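Local coordinates for protein putative alpha/beta hydrolase (Desulfitobacterium hafniense, PDB 4RPC) that is a member of the alpha/beta hydrolase family and probably catalyses hydrolysis of a substrate that is not known, at residues H28-Y33 with V95-S100. Numbering follows the deposited sequence.
Sequences HGAGFY and VSLGAS
Val95 CG1 reaches the edge of the Phe32 ring, near the ring plane, 4.1 Å from Phe32 CD2, and the two side chains cross at about a right angle. The same methyl lies 3.7 Å from Gly29 N; it stands between its own backbone N and carbonyl carbon (chi1 61°), the rotamer that turns CG1 to the loop. Beyond this apolar contact the two backbones close up: Gly29 CA sits 3.3 Å from Val95 O, and His28 O sits 3.4 Å from Gly98 CA. Both close approaches are made at glycine alpha carbons, which lets the two chains come together backbone to backbone. No hydrogen bond crosses; Val95 O instead accepts from Gly98 N. The positive phi of Ser96 (62°), directly after strand 88-95 and just before helix 97-108, fits the strained nucleophile elbow of alpha/beta hydrolases, with Ser96 the probable nucleophile: its OG bonds weakly to His241 and also accepts from Gln122. The facing loop, after strand 23-27, has the sequence and position of the HG loop that contributes to the oxyanion hole in many relatives. A type II beta turn from Gly29 to Phe32 shapes it, and Gly29 O is gripped from opposite faces of its carbonyl plane by Phe32 N and by His28 ND1. His28 ND1 lies 2.8 Å from Gly29 O, with an N-H...O angle of 157° and the oxygen in the plane of the imidazole, which should fix the ring's rotation. On the other flank, Leu97 CD2 meets Ala30 CB at 4.2 Å, and both side chains also pack on Ala185 of helix 179-191.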
loop_
_atom_site.group_PDB
_atom_site.type_symbol
_atom_site.label_atom_id
_atom_site.label_comp_id
_atom_site.label_asym_id
_atom_site.label_seq_id
_atom_site.Cartn_x
_atom_site.Cartn_y
_atom_site.Cartn_z
ATOM N N HIS A 28 -2.847 -0.417 3.871
ATOM C CA HIS A 28 -3.088 0.919 3.364
ATOM C C HIS A 28 -1.831 1.773 3.272
ATOM O O HIS A 28 -0.759 1.375 3.723
ATOM C CB HIS A 28 -4.158 1.623 4.198
ATOM C CG HIS A 28 -3.719 2.047 5.579
ATOM N ND1 HIS A 28 -2.993 3.191 5.796
ATOM C CD2 HIS A 28 -4.021 1.564 6.807
ATOM C CE1 HIS A 28 -2.768 3.343 7.091
ATOM N NE2 HIS A 28 -3.384 2.377 7.732
ATOM N N GLY A 29 -1.947 2.923 2.631
ATOM C CA GLY A 29 -0.784 3.796 2.434
ATOM C C GLY A 29 -0.717 4.966 3.414
ATOM O O GLY A 29 -1.597 5.152 4.283
ATOM N N ALA A 30 0.371 5.718 3.307
ATOM C CA ALA A 30 0.552 6.921 4.105
ATOM C C ALA A 30 -0.619 7.884 3.930
ATOM O O ALA A 30 -0.993 8.228 2.833
ATOM C CB ALA A 30 1.835 7.628 3.694
ATOM N N GLY A 31 -1.149 8.359 5.048
ATOM C CA GLY A 31 -2.273 9.280 5.072
ATOM C C GLY A 31 -3.635 8.641 4.987
ATOM O O GLY A 31 -4.616 9.351 5.136
ATOM N N PHE A 32 -3.715 7.344 4.718
ATOM C CA PHE A 32 -5.007 6.657 4.489
ATOM C C PHE A 32 -5.494 6.116 5.814
ATOM O O PHE A 32 -4.830 6.321 6.836
ATOM C CB PHE A 32 -4.867 5.536 3.455
ATOM C CG PHE A 32 -4.489 6.010 2.078
ATOM C CD1 PHE A 32 -4.376 7.359 1.778
ATOM C CD2 PHE A 32 -4.356 5.092 1.034
ATOM C CE1 PHE A 32 -4.120 7.777 0.468
ATOM C CE2 PHE A 32 -4.070 5.503 -0.258
ATOM C CZ PHE A 32 -3.937 6.841 -0.530
ATOM N N TYR A 33 -6.630 5.427 5.803
ATOM C CA TYR A 33 -7.188 4.854 6.993
ATOM C C TYR A 33 -7.695 3.474 6.690
ATOM O O TYR A 33 -8.320 3.273 5.686
ATOM C CB TYR A 33 -8.347 5.736 7.477
ATOM C CG TYR A 33 -8.887 5.388 8.839
ATOM C CD1 TYR A 33 -8.015 5.188 9.907
ATOM C CD2 TYR A 33 -10.267 5.312 9.084
ATOM C CE1 TYR A 33 -8.475 4.898 11.183
ATOM C CE2 TYR A 33 -10.744 5.020 10.358
ATOM C CZ TYR A 33 -9.844 4.795 11.410
ATOM O OH TYR A 33 -10.261 4.470 12.687
ATOM N N VAL A 95 -1.153 -0.773 -0.940
ATOM C CA VAL A 95 -1.210 0.405 -1.767
ATOM C C VAL A 95 -0.210 1.394 -1.241
ATOM O O VAL A 95 -0.171 1.688 -0.047
ATOM C CB VAL A 95 -2.639 1.015 -1.864
ATOM C CG1 VAL A 95 -3.147 1.453 -0.506
ATOM C CG2 VAL A 95 -2.638 2.211 -2.834
ATOM N N SER A 96 0.624 1.875 -2.153
ATOM C CA SER A 96 1.613 2.904 -1.893
ATOM C C SER A 96 2.617 2.427 -0.855
ATOM O O SER A 96 3.233 1.373 -1.036
ATOM C CB SER A 96 0.878 4.205 -1.482
ATOM O OG SER A 96 1.668 5.348 -1.820
ATOM N N LEU A 97 2.811 3.172 0.223
ATOM C CA LEU A 97 3.662 2.666 1.289
ATOM C C LEU A 97 3.301 1.243 1.695
ATOM O O LEU A 97 4.170 0.471 2.067
ATOM C CB LEU A 97 3.496 3.515 2.509
ATOM C CG LEU A 97 4.263 3.105 3.752
ATOM C CD1 LEU A 97 5.741 2.977 3.482
ATOM C CD2 LEU A 97 3.970 4.168 4.829
ATOM N N GLY A 98 2.020 0.918 1.625
ATOM C CA GLY A 98 1.580 -0.367 2.041
ATOM C C GLY A 98 2.178 -1.448 1.148
ATOM O O GLY A 98 2.316 -2.567 1.596
ATOM N N ALA A 99 2.545 -1.110 -0.098
ATOM C CA ALA A 99 3.173 -2.097 -0.980
ATOM C C ALA A 99 4.605 -2.372 -0.516
ATOM O O ALA A 99 5.143 -3.442 -0.740
ATOM C CB ALA A 99 3.200 -1.593 -2.415
ATOM N N SER A 100 5.247 -1.360 0.072
ATOM C CA SER A 100 6.611 -1.534 0.561
ATOM C C SER A 100 6.574 -2.395 1.790
ATOM O O SER A 100 7.415 -3.246 1.940
ATOM C CB SER A 100 7.283 -0.193 0.914
ATOM O OG SER A 100 7.379 0.568 -0.220
#